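Local coordinates for uncharacterized protein (Bacteroides ovatus, PDB 4IRT) that is of unknown function but is a putative neuraminidase built on BNR-like repeats, so it may act on sialic acid-containing glycans, at residues D71-S77 and V88-H93; N19-F23 and A364-S368; V166-L170 and N217-W221. All coordinates share one frame; numbering follows the deposited sequence. Where two conformers were deposited one is given.

In the fold
All three contacts belong to a beta-propeller of antiparallel sheets. Interaction 2 joins loop 19-23, near the start of the chain, to loop 364-368, close to its end; interactions 1 and 3 fall within the long span between, in that order. Interaction 1 sits on the hairpin of strands 76-80 and 86-90, and its centre is about 12 Å from that of interaction 2; the two touch where Ile75 packs on Thr21 and Phe23. Interaction 3 lies between the sheet ending in strand 162-167 and the sheet with strand 206-214, its nearest atoms about 15 Å from interaction 1 and about 16 Å from interaction 2. Interactions 1 and 2 thus lie centrally, interaction 3 at the rim.

Interaction 1 of 3, residues D71-S77 and V88-H93; sequences DAHNIIS and VSFDHH. With EDO (1,2-ethanediol), chain L.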
ATOM      1  N   ASP A  71      16.018  -6.174  -7.022  1.00 13.00           N
ATOM      2  CA  ASP A  71      15.778  -5.130  -6.016  1.00 14.01           C
ATOM      3  C   ASP A  71      14.289  -5.088  -5.671  1.00 13.56           C
ATOM      4  O   ASP A  71      13.449  -4.609  -6.457  1.00 11.64           O
ATOM      5  CB  ASP A  71      16.252  -3.767  -6.542  1.00 15.72           C
ATOM      6  CG  ASP A  71      16.305  -2.714  -5.475  1.00 15.85           C
ATOM      7  OD1 ASP A  71      15.502  -2.760  -4.525  1.00 14.50           O
ATOM      8  OD2 ASP A  71      17.130  -1.777  -5.610  1.00 18.49           O
ATOM      9  N   ALA A  72      13.951  -5.589  -4.493  1.00 13.68           N
ATOM     10  CA  ALA A  72      12.551  -5.636  -4.043  1.00 11.92           C
ATOM     11  C   ALA A  72      11.897  -4.288  -3.878  1.00 11.28           C
ATOM     12  O   ALA A  72      10.688  -4.228  -3.657  1.00 11.67           O
ATOM     13  CB  ALA A  72      12.448  -6.427  -2.730  1.00 13.35           C
ATOM     14  N   HIS A  73      12.663  -3.189  -3.936  1.00 11.06           N
ATOM     15  CA  HIS A  73      12.049  -1.867  -3.969  1.00 11.90           C
ATOM     16  C   HIS A  73      11.287  -1.573  -5.247  1.00 10.73           C
ATOM     17  O   HIS A  73      10.374  -0.721  -5.258  1.00 10.18           O
ATOM     18  CB  HIS A  73      13.085  -0.761  -3.805  1.00 13.04           C
ATOM     19  CG  HIS A  73      13.725  -0.748  -2.453  1.00 15.80           C
ATOM     20  ND1 HIS A  73      14.814  -1.529  -2.141  1.00 19.68           N
ATOM     21  CD2 HIS A  73      13.412  -0.068  -1.326  1.00 20.36           C
ATOM     22  CE1 HIS A  73      15.137  -1.335  -0.872  1.00 21.43           C
ATOM     23  NE2 HIS A  73      14.320  -0.432  -0.365  1.00 21.00           N
ATOM     24  N   ASN A  74      11.702  -2.245  -6.317  1.00  9.45           N
ATOM     25  CA  ASN A  74      11.392  -1.834  -7.684  1.00 10.61           C
ATOM     26  C   ASN A  74       9.999  -2.320  -8.186  1.00  9.57           C
ATOM     27  O   ASN A  74       9.839  -2.853  -9.298  1.00 10.26           O
ATOM     28  CB  ASN A  74      12.504  -2.293  -8.621  1.00 10.93           C
ATOM     29  CG  ASN A  74      13.789  -1.503  -8.451  1.00 12.94           C
ATOM     30  OD1 ASN A  74      14.258  -1.273  -7.321  1.00 11.31           O
ATOM     31  ND2 ASN A  74      14.382  -1.101  -9.569  1.00 14.80           N
ATOM     32  N   ILE A  75       9.001  -2.097  -7.336  1.00 10.58           N
ATOM     33  CA  ILE A  75       7.657  -2.641  -7.536  1.00 10.11           C
ATOM     34  C   ILE A  75       6.874  -2.023  -8.690  1.00  9.55           C
ATOM     35  O   ILE A  75       7.230  -0.963  -9.220  1.00 10.12           O
ATOM     36  CB  ILE A  75       6.834  -2.509  -6.241  1.00 10.86           C
ATOM     37  CG1 ILE A  75       6.659  -1.025  -5.858  1.00 11.89           C
ATOM     38  CG2 ILE A  75       7.521  -3.281  -5.132  1.00 11.19           C
ATOM     39  CD1 ILE A  75       5.306  -0.488  -6.194  1.00 14.56           C
ATOM     40  N   ILE A  76       5.790  -2.692  -9.029  1.00  9.22           N
ATOM     41  CA  ILE A  76       4.799  -2.237  -9.992  1.00  8.92           C
ATOM     42  C   ILE A  76       3.553  -1.790  -9.207  1.00  8.37           C
ATOM     43  O   ILE A  76       2.987  -2.564  -8.394  1.00  8.59           O
ATOM     44  CB  ILE A  76       4.340  -3.396 -10.896  1.00  9.25           C
ATOM     45  CG1 ILE A  76       5.503  -4.032 -11.665  1.00  9.71           C
ATOM     46  CG2 ILE A  76       3.232  -2.933 -11.859  1.00  9.34           C
ATOM     47  CD1 ILE A  76       5.277  -5.516 -11.933  1.00 10.36           C
ATOM     48  N   SER A  77       3.093  -0.581  -9.483  1.00  8.27           N
ATOM     49  CA  SER A  77       1.782  -0.127  -9.046  1.00  8.21           C
ATOM     50  C   SER A  77       0.926   0.217 -10.266  1.00  9.39           C
ATOM     51  O   SER A  77       1.389   0.904 -11.203  1.00 10.06           O
ATOM     52  CB  SER A  77       1.905   1.124  -8.166  1.00  8.05           C
ATOM     53  OG  SER A  77       2.364   0.843  -6.848  1.00  7.78           O
ATOM     54  N   VAL A  88       0.146   2.502 -15.226  1.00 11.11           N
ATOM     55  CA  VAL A  88       1.087   1.653 -14.528  1.00 10.67           C
ATOM     56  C   VAL A  88       2.454   2.325 -14.423  1.00 10.20           C
ATOM     57  O   VAL A  88       2.956   2.916 -15.378  1.00 11.49           O
ATOM     58  CB  VAL A  88       1.187   0.259 -15.189  1.00 11.50           C
ATOM     59  CG1 VAL A  88       1.785   0.358 -16.580  1.00 11.92           C
ATOM     60  CG2 VAL A  88       1.971  -0.704 -14.315  1.00 11.55           C
ATOM     61  N   SER A  89       3.051   2.215 -13.247  1.00  9.80           N
ATOM     62  CA  SER A  89       4.347   2.792 -12.966  1.00  9.75           C
ATOM     63  C   SER A  89       5.151   1.735 -12.213  1.00  9.89           C
ATOM     64  O   SER A  89       4.623   1.046 -11.340  1.00  9.65           O
ATOM     65  CB  SER A  89       4.184   4.109 -12.173  1.00  9.60           C
ATOM     66  OG  SER A  89       5.426   4.789 -12.013  1.00  9.62           O
ATOM     67  N   PHE A  90       6.422   1.591 -12.561  1.00 10.29           N
ATOM     68  CA  PHE A  90       7.179   0.414 -12.142  1.00  9.62           C
ATOM     69  C   PHE A  90       8.674   0.635 -12.112  1.00 10.12           C
ATOM     70  O   PHE A  90       9.180   1.532 -12.760  1.00 10.50           O
ATOM     71  CB  PHE A  90       6.903  -0.744 -13.087  1.00 10.44           C
ATOM     72  CG  PHE A  90       7.033  -0.395 -14.540  1.00 11.60           C
ATOM     73  CD1 PHE A  90       6.029   0.262 -15.203  1.00 12.73           C
ATOM     74  CD2 PHE A  90       8.178  -0.739 -15.248  1.00 14.38           C
ATOM     75  CE1 PHE A  90       6.163   0.595 -16.544  1.00 14.10           C
ATOM     76  CE2 PHE A  90       8.321  -0.412 -16.605  1.00 13.80           C
ATOM     77  CZ  PHE A  90       7.305   0.244 -17.249  1.00 13.80           C
ATOM     78  N   ASP A  91       9.354  -0.237 -11.391  1.00 10.84           N
ATOM     79  CA  ASP A  91      10.802  -0.425 -11.516  1.00 11.25           C
ATOM     80  C   ASP A  91      11.658   0.793 -11.138  1.00 11.56           C
ATOM     81  O   ASP A  91      12.541   1.234 -11.917  1.00 12.93           O
ATOM     82  CB  ASP A  91      11.148  -0.885 -12.946  1.00 11.20           C
ATOM     83  CG  ASP A  91      12.616  -1.262 -13.085  1.00 12.58           C
ATOM     84  OD1 ASP A  91      13.187  -1.769 -12.093  1.00 11.90           O
ATOM     85  OD2 ASP A  91      13.202  -1.023 -14.153  1.00 14.19           O
ATOM     86  N   HIS A  92      11.434   1.312  -9.934  1.00 10.85           N
ATOM     87  CA  HIS A  92      12.231   2.408  -9.426  1.00 11.10           C
ATOM     88  C   HIS A  92      12.902   2.134  -8.080  1.00 10.57           C
ATOM     89  O   HIS A  92      12.278   1.625  -7.123  1.00 10.59           O
ATOM     90  CB  HIS A  92      11.391   3.645  -9.163  1.00 10.71           C
ATOM     91  CG  HIS A  92      10.415   4.003 -10.238  1.00 11.09           C
ATOM     92  ND1 HIS A  92       9.109   3.564 -10.219  1.00 12.11           N
ATOM     93  CD2 HIS A  92      10.523   4.837 -11.304  1.00 13.15           C
ATOM     94  CE1 HIS A  92       8.457   4.102 -11.238  1.00 12.74           C
ATOM     95  NE2 HIS A  92       9.288   4.884 -11.905  1.00 12.73           N
ATOM     96  N   HIS A  93      14.115   2.652  -7.966  1.00 12.45           N
ATOM     97  CA  HIS A  93      14.768   2.829  -6.676  1.00 12.27           C
ATOM     98  C   HIS A  93      15.726   3.997  -6.777  1.00 12.84           C
ATOM     99  O   HIS A  93      16.947   3.816  -6.802  1.00 13.21           O
ATOM    100  CB  HIS A  93      15.469   1.557  -6.244  1.00 13.33           C
ATOM    101  CG  HIS A  93      15.920   1.587  -4.822  1.00 16.40           C
ATOM    102  ND1 HIS A  93      16.683   0.584  -4.263  1.00 17.71           N
ATOM    103  CD2 HIS A  93      15.740   2.512  -3.848  1.00 19.70           C
ATOM    104  CE1 HIS A  93      16.933   0.879  -3.002  1.00 19.73           C
ATOM    105  NE2 HIS A  93      16.375   2.044  -2.723  1.00 20.59           N
TER
HETATM  106  C1  EDO L 511      15.736   0.786 -12.835  1.00 21.01           C
HETATM  107  O1  EDO L 511      16.878   0.257 -13.566  1.00 25.16           O
HETATM  108  C2  EDO L 511      15.064   1.943 -13.572  1.00 18.97           C
HETATM  109  O2  EDO L 511      14.187   1.481 -14.621  1.00 19.62           O
HETATM  110  O   HOH W   1       9.906   1.733  -5.928  1.00  8.15           O
HETATM  111  O   HOH W   2       8.869   1.174  -8.558  1.00 11.04           O
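Ser77 and Ser89 form an antiparallel hydrogen-bonded pair, each N giving to the other's O, and beyond it the hairpin passes into loops, where Asp91 N donates to Ile75 O (3.1 Å). In these loops Asp71 holds two histidines. With its CG anti to the backbone N (chi1 -168°), the carboxylate turns toward His93, whose ND1 donates to Asp71 OD2 from the syn side at 2.8 Å. Asp71 OD1 takes two bonds: the syn lone pair receives His73 ND1, 2.8 Å away and in the plane of the imidazole, while His73 N comes from the anti side and closes an Asx turn. Held by neighbouring oxygens, the imidazoles stack face to face, their centroids 3.9 Å apart and their planes at 20°. Replacing Asp71 by an alanine would remove both acceptors, and would probably leave the two ND1 atoms without partners and the stacked rings freer to turn.

Asn74 suits its place because its amide has an N-H to give: ND2 donates almost straight (178°) to Asp91 OD1 at 2.9 Å, though it meets that oxygen from above the carboxylate plane. Asp91 OD2 binds an ethanediol, probably from the crystallisation liquor. A water donating to both His73 O and His92 O ties the loops again.

Branched Ile76 lies alongside Val88, CG2 to CG2 at 3.5 Å. Ile76 and Phe90 also pack on Tyr40 and Leu46, of strands 34-40 and 45-52; on the opposite face Ser77 and Ser89 meet Pro127 of strand 124-131, so the hairpin packs between adjoining propeller sheets.

Interaction 2 of 3, residues N19-F23 and A364-S368; sequences NTTVF and AWEPS
Thr20 and Glu366 bring together two irregular loops in the buried middle of the propeller, one following strand 5-12 and the other leading toward helix 371-377. With no strand pairing available, single bonds do the joining. Glu366 N donates to Thr20 O at 2.9 Å, and the same residue's side chain then returns across the contact: CG stands beside the backbone N (chi1 -54°), the chain runs on extended, and OE1 accepts from Val22 N at 3.0 Å, met 48° out of the carboxylate plane. Glutamate has the length to reach past Thr21, whose CA lies 3.5 Å from OE1. The second oxygen, OE2, makes a salt bridge with Arg316.

Thr20 uses both of its branches. Its methyl CG2 lies 3.7 Å from Trp365 CD1, while its hydroxyl is hydrogen-bonded to Thr387 and Ser17. Farther along, Val22 CA points its hydrogen almost directly at Pro367 O (3.4 Å, angle 172°), and a water donates to both Thr21 O and Glu366 O, linking two carbonyls that cannot bond each other. Thr21 OG1 accepts from Phe23 N in an ST turn within 19-23.

The chemistry is therefore largely backbone to backbone or carboxylate to backbone: buried peptide groups that lack a sheet find partners in Glu366 and one water, and Arg316 gives the carboxylate a second, charged support.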
ATOM      1  N   ASN A  19       7.214  -8.727  -6.033  1.00  8.49           N
ATOM      2  CA  ASN A  19       5.806  -8.834  -6.419  1.00  8.22           C
ATOM      3  C   ASN A  19       4.853  -8.728  -5.250  1.00  8.22           C
ATOM      4  O   ASN A  19       3.653  -8.585  -5.469  1.00  8.18           O
ATOM      5  CB  ASN A  19       5.538 -10.164  -7.117  1.00  8.44           C
ATOM      6  CG  ASN A  19       5.988 -10.195  -8.559  1.00  9.32           C
ATOM      7  OD1 ASN A  19       6.077  -9.174  -9.247  1.00  9.15           O
ATOM      8  ND2 ASN A  19       6.237 -11.391  -9.043  1.00  9.52           N
ATOM      9  N   THR A  20       5.374  -8.799  -4.014  1.00  8.34           N
ATOM     10  CA  THR A  20       4.544  -8.999  -2.825  1.00  8.77           C
ATOM     11  C   THR A  20       4.939  -8.038  -1.664  1.00 10.49           C
ATOM     12  O   THR A  20       5.228  -8.472  -0.553  1.00 11.42           O
ATOM     13  CB  THR A  20       4.659 -10.461  -2.346  1.00  8.75           C
ATOM     14  OG1 THR A  20       6.046 -10.767  -2.058  1.00  9.53           O
ATOM     15  CG2 THR A  20       4.141 -11.431  -3.398  1.00  8.46           C
ATOM     16  N   THR A  21       5.007  -6.736  -1.923  1.00 10.92           N
ATOM     17  CA  THR A  21       5.224  -5.787  -0.842  1.00 11.10           C
ATOM     18  C   THR A  21       3.897  -5.121  -0.493  1.00 10.14           C
ATOM     19  O   THR A  21       2.941  -5.106  -1.288  1.00  9.80           O
ATOM     20  CB  THR A  21       6.255  -4.692  -1.169  1.00 12.59           C
ATOM     21  OG1 THR A  21       5.626  -3.660  -1.948  1.00 12.41           O
ATOM     22  CG2 THR A  21       7.493  -5.276  -1.886  1.00 13.48           C
ATOM     23  N   VAL A  22       3.834  -4.596   0.726  1.00  9.76           N
ATOM     24  CA  VAL A  22       2.625  -3.979   1.256  1.00  9.01           C
ATOM     25  C   VAL A  22       2.301  -2.689   0.495  1.00  9.62           C
ATOM     26  O   VAL A  22       1.147  -2.256   0.491  1.00 10.82           O
ATOM     27  CB  VAL A  22       2.785  -3.713   2.783  1.00  8.64           C
ATOM     28  CG1 VAL A  22       3.710  -2.523   3.033  1.00  8.27           C
ATOM     29  CG2 VAL A  22       1.453  -3.487   3.449  1.00  8.47           C
ATOM     30  N   PHE A  23       3.293  -2.127  -0.198  1.00  9.48           N
ATOM     31  CA  PHE A  23       3.166  -0.818  -0.807  1.00 11.37           C
ATOM     32  C   PHE A  23       2.928  -0.869  -2.331  1.00 10.62           C
ATOM     33  O   PHE A  23       3.050   0.132  -3.013  1.00 12.07           O
ATOM     34  CB  PHE A  23       4.328   0.108  -0.438  1.00 11.62           C
ATOM     35  CG  PHE A  23       5.689  -0.449  -0.722  1.00 12.21           C
ATOM     36  CD1 PHE A  23       6.269  -0.319  -1.967  1.00 13.23           C
ATOM     37  CD2 PHE A  23       6.421  -1.065   0.294  1.00 14.49           C
ATOM     38  CE1 PHE A  23       7.520  -0.847  -2.220  1.00 13.52           C
ATOM     39  CE2 PHE A  23       7.680  -1.582   0.051  1.00 14.60           C
ATOM     40  CZ  PHE A  23       8.228  -1.477  -1.208  1.00 17.06           C
ATOM     41  N   ALA A 364       8.221 -14.512   2.525  1.00 10.94           N
ATOM     42  CA  ALA A 364       8.464 -13.041   2.606  1.00 10.53           C
ATOM     43  C   ALA A 364       7.304 -12.180   2.121  1.00  9.93           C
ATOM     44  O   ALA A 364       7.384 -10.946   2.145  1.00  9.34           O
ATOM     45  CB  ALA A 364       9.712 -12.697   1.826  1.00 12.54           C
ATOM     46  N   TRP A 365       6.249 -12.821   1.651  1.00  9.66           N
ATOM     47  CA  TRP A 365       5.037 -12.141   1.201  1.00  9.29           C
ATOM     48  C   TRP A 365       4.521 -11.119   2.231  1.00  9.10           C
ATOM     49  O   TRP A 365       4.560 -11.367   3.452  1.00  8.27           O
ATOM     50  CB  TRP A 365       3.946 -13.185   0.950  1.00  9.59           C
ATOM     51  CG  TRP A 365       2.553 -12.681   0.644  1.00  8.82           C
ATOM     52  CD1 TRP A 365       2.047 -12.467  -0.586  1.00  8.66           C
ATOM     53  CD2 TRP A 365       1.479 -12.433   1.563  1.00  9.00           C
ATOM     54  NE1 TRP A 365       0.760 -12.060  -0.512  1.00  9.92           N
ATOM     55  CE2 TRP A 365       0.374 -12.032   0.798  1.00  8.61           C
ATOM     56  CE3 TRP A 365       1.353 -12.462   2.956  1.00  8.72           C
ATOM     57  CZ2 TRP A 365      -0.847 -11.702   1.363  1.00  8.83           C
ATOM     58  CZ3 TRP A 365       0.131 -12.117   3.519  1.00  8.44           C
ATOM     59  CH2 TRP A 365      -0.954 -11.768   2.718  1.00  8.37           C
ATOM     60  N   GLU A 366       4.113  -9.964   1.704  1.00  9.12           N
ATOM     61  CA  GLU A 366       3.248  -9.057   2.397  1.00  8.52           C
ATOM     62  C   GLU A 366       1.962  -8.872   1.613  1.00  8.46           C
ATOM     63  O   GLU A 366       1.937  -8.995   0.380  1.00  8.80           O
ATOM     64  CB  GLU A 366       3.918  -7.708   2.621  1.00  8.68           C
ATOM     65  CG  GLU A 366       5.268  -7.732   3.317  1.00  9.51           C
ATOM     66  CD  GLU A 366       5.799  -6.330   3.547  1.00  9.83           C
ATOM     67  OE1 GLU A 366       6.009  -5.587   2.557  1.00  9.58           O
ATOM     68  OE2 GLU A 366       6.048  -5.982   4.714  1.00 10.02           O
ATOM     69  N   PRO A 367       0.869  -8.528   2.305  1.00  8.64           N
ATOM     70  CA  PRO A 367      -0.399  -8.354   1.598  1.00  8.55           C
ATOM     71  C   PRO A 367      -0.544  -7.107   0.755  1.00  9.17           C
ATOM     72  O   PRO A 367      -0.037  -6.030   1.110  1.00  8.54           O
ATOM     73  CB  PRO A 367      -1.439  -8.276   2.720  1.00  8.56           C
ATOM     74  CG  PRO A 367      -0.641  -7.850   3.934  1.00  8.56           C
ATOM     75  CD  PRO A 367       0.734  -8.393   3.767  1.00  8.37           C
ATOM     76  N   SER A 368      -1.189  -7.302  -0.404  1.00  9.21           N
ATOM     77  CA  SER A 368      -1.813  -6.216  -1.156  0.67  8.94           C
ATOM     78  C   SER A 368      -3.180  -6.763  -1.612  1.00  9.93           C
ATOM     79  O   SER A 368      -3.364  -7.994  -1.762  1.00  9.63           O
ATOM     80  CB  SER A 368      -0.947  -5.735  -2.341  0.67  8.28           C
ATOM     81  OG  SER A 368      -0.555  -6.803  -3.185  0.67  7.71           O
TER
HETATM   82  O   HOH W   3       1.730  -7.481  -2.008  1.00 13.36           O

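Interaction 3 of 3, residues V166-L170 and N217-W221; sequences VQDIL and NGVTW
Gln167 reaches over to the carbonyl of Gly218, and its side chain can be followed atom by atom. CB points toward the opposite segment without touching it. Gln167 CG, the next atom, lies 3.6 Å from Gly218 O, and the chain then bends (chi2 -66°), which keeps CD near the same oxygen and swings the amide onto it. At the tip, Gln167 NE2 donates to Gly218 O at 2.9 Å along a nearly straight line (177°), in the plane of its own amide and in the carbonyl plane as well. Gln167 NE2 also stands 3.0 Å from Val219 O, and sits at the edge of the Trp221 indole, near its plane. Glutamine fits because it is long enough to carry an N-H across.

Gly218 O is gripped a second time: Trp221 NE1 donates to it at 2.8 Å from above the carbonyl plane. Both residues belong to an Asp box, the S-x-D-x-G-x-T-W turn of sialidase-like propellers, running here from Ser214 through Asp216 to Trp221. Within it Ser214 OG bonds Gly218 N, and Thr220 OG1 bonds Asp216 OD2. Glycine suits the turn, since its phi of 97° would press a side chain against the preceding carbonyl, and Val166 CG1, 3.4 Å from Gly218 O, fills the space where a CB would go. Val166 and Gln167 together oppose Met153 in a classic beta bulge at the end of strand 162-167.

On the tryptophan itself, Leu170 crosses at about a right angle. Its CD1 lies over the five-membered ring, 3.7 Å from the centroid in a CH-pi contact, and its CD2 meets CZ2 of the Trp221 benzene ring at 3.8 Å. Met153, Ile191 and Leu193 also pack against the indole.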
ATOM      1  N   VAL A 166      -0.145  18.598  -7.719  1.00 16.59           N
ATOM      2  CA  VAL A 166      -1.061  19.026  -6.645  1.00 15.44           C
ATOM      3  C   VAL A 166      -0.293  19.593  -5.465  1.00 16.93           C
ATOM      4  O   VAL A 166      -0.584  20.702  -4.990  1.00 16.06           O
ATOM      5  CB  VAL A 166      -1.968  17.876  -6.182  1.00 16.17           C
ATOM      6  CG1 VAL A 166      -2.852  18.320  -5.019  1.00 16.19           C
ATOM      7  CG2 VAL A 166      -2.820  17.394  -7.356  1.00 16.17           C
ATOM      8  N   GLN A 167       0.687  18.841  -4.974  1.00 16.87           N
ATOM      9  CA  GLN A 167       1.570  19.388  -3.955  1.00 18.29           C
ATOM     10  C   GLN A 167       3.014  19.052  -4.262  1.00 18.57           C
ATOM     11  O   GLN A 167       3.349  17.898  -4.537  1.00 18.94           O
ATOM     12  CB  GLN A 167       1.227  18.887  -2.551  1.00 17.67           C
ATOM     13  CG  GLN A 167      -0.154  19.242  -2.019  1.00 18.55           C
ATOM     14  CD  GLN A 167      -0.392  20.727  -1.786  1.00 20.04           C
ATOM     15  OE1 GLN A 167       0.533  21.528  -1.754  1.00 20.12           O
ATOM     16  NE2 GLN A 167      -1.653  21.100  -1.636  1.00 21.34           N
ATOM     17  N   ASP A 168       3.821  20.100  -4.230  1.00 23.14           N
ATOM     18  CA  ASP A 168       5.276  20.035  -4.296  1.00 31.27           C
ATOM     19  C   ASP A 168       5.863  19.775  -2.928  1.00 24.20           C
ATOM     20  O   ASP A 168       6.849  19.060  -2.814  1.00 24.22           O
ATOM     21  CB  ASP A 168       5.827  21.388  -4.784  1.00 26.63           C
ATOM     22  CG  ASP A 168       5.651  21.576  -6.266  1.00 39.49           C
ATOM     23  OD1 ASP A 168       6.174  20.721  -7.004  1.00 27.93           O
ATOM     24  OD2 ASP A 168       5.003  22.572  -6.696  1.00 49.64           O
ATOM     25  N   ILE A 169       5.335  20.447  -1.908  1.00 20.97           N
ATOM     26  CA  ILE A 169       5.743  20.157  -0.538  0.50 21.91           C
ATOM     27  C   ILE A 169       4.552  20.067   0.420  1.00 20.45           C
ATOM     28  O   ILE A 169       3.964  21.084   0.838  1.00 19.99           O
ATOM     29  CB  ILE A 169       6.781  21.154   0.001  0.50 23.87           C
ATOM     30  CG1 ILE A 169       7.883  21.432  -1.039  0.50 23.45           C
ATOM     31  CG2 ILE A 169       7.395  20.591   1.274  0.50 26.31           C
ATOM     32  CD1 ILE A 169       9.029  22.266  -0.516  0.50 23.43           C
ATOM     33  N   LEU A 170       4.224  18.835   0.783  1.00 16.52           N
ATOM     34  CA  LEU A 170       3.115  18.543   1.653  1.00 15.08           C
ATOM     35  C   LEU A 170       3.604  18.207   3.053  1.00 15.56           C
ATOM     36  O   LEU A 170       3.083  18.740   4.026  1.00 14.72           O
ATOM     37  CB  LEU A 170       2.319  17.375   1.072  1.00 14.51           C
ATOM     38  CG  LEU A 170       1.077  16.939   1.828  1.00 14.12           C
ATOM     39  CD1 LEU A 170       0.152  18.116   2.133  1.00 15.22           C
ATOM     40  CD2 LEU A 170       0.344  15.897   0.993  1.00 14.33           C
ATOM     41  N   ASN A 217      -9.518  17.140  -3.244  1.00 15.48           N
ATOM     42  CA  ASN A 217      -8.538  16.478  -4.105  1.00 15.51           C
ATOM     43  C   ASN A 217      -7.114  16.912  -3.913  1.00 15.44           C
ATOM     44  O   ASN A 217      -6.314  16.933  -4.862  1.00 16.27           O
ATOM     45  CB  ASN A 217      -8.955  16.573  -5.565  1.00 17.60           C
ATOM     46  CG  ASN A 217     -10.157  15.706  -5.859  1.00 20.51           C
ATOM     47  OD1 ASN A 217     -10.254  14.566  -5.385  1.00 17.83           O
ATOM     48  ND2 ASN A 217     -11.092  16.242  -6.619  1.00 20.99           N
ATOM     49  N   GLY A 218      -6.772  17.196  -2.657  1.00 14.86           N
ATOM     50  CA  GLY A 218      -5.395  17.453  -2.284  1.00 14.45           C
ATOM     51  C   GLY A 218      -4.943  18.901  -2.198  1.00 14.73           C
ATOM     52  O   GLY A 218      -3.797  19.143  -1.830  1.00 14.53           O
ATOM     53  N   VAL A 219      -5.811  19.860  -2.505  1.00 15.36           N
ATOM     54  CA  VAL A 219      -5.428  21.278  -2.491  1.00 15.77           C
ATOM     55  C   VAL A 219      -5.223  21.773  -1.046  1.00 15.88           C
ATOM     56  O   VAL A 219      -4.190  22.402  -0.708  1.00 15.96           O
ATOM     57  CB  VAL A 219      -6.474  22.142  -3.260  1.00 17.92           C
ATOM     58  CG1 VAL A 219      -6.131  23.639  -3.208  1.00 18.21           C
ATOM     59  CG2 VAL A 219      -6.597  21.673  -4.721  1.00 17.64           C
ATOM     60  N   THR A 220      -6.189  21.493  -0.184  1.00 15.99           N
ATOM     61  CA  THR A 220      -6.096  21.869   1.232  1.00 16.13           C
ATOM     62  C   THR A 220      -6.277  20.658   2.131  1.00 14.92           C
ATOM     63  O   THR A 220      -6.932  19.678   1.753  1.00 14.10           O
ATOM     64  CB  THR A 220      -7.118  22.941   1.624  1.00 17.37           C
ATOM     65  OG1 THR A 220      -8.456  22.445   1.469  1.00 16.92           O
ATOM     66  CG2 THR A 220      -6.939  24.201   0.776  1.00 18.15           C
ATOM     67  N   TRP A 221      -5.717  20.756   3.334  1.00 13.37           N
ATOM     68  CA  TRP A 221      -5.568  19.615   4.233  1.00 12.84           C
ATOM     69  C   TRP A 221      -6.033  19.978   5.637  1.00 13.64           C
ATOM     70  O   TRP A 221      -5.809  21.102   6.075  1.00 13.92           O
ATOM     71  CB  TRP A 221      -4.101  19.156   4.244  1.00 12.49           C
ATOM     72  CG  TRP A 221      -3.740  18.526   2.932  1.00 11.89           C
ATOM     73  CD1 TRP A 221      -3.326  19.178   1.787  1.00 11.80           C
ATOM     74  CD2 TRP A 221      -3.845  17.146   2.594  1.00 11.41           C
ATOM     75  NE1 TRP A 221      -3.170  18.276   0.757  1.00 11.92           N
ATOM     76  CE2 TRP A 221      -3.455  17.017   1.227  1.00 11.49           C
ATOM     77  CE3 TRP A 221      -4.208  15.988   3.313  1.00 11.81           C
ATOM     78  CZ2 TRP A 221      -3.421  15.793   0.576  1.00 10.89           C
ATOM     79  CZ3 TRP A 221      -4.158  14.766   2.669  1.00 10.84           C
ATOM     80  CH2 TRP A 221      -3.748  14.675   1.309  1.00 11.22           C
TER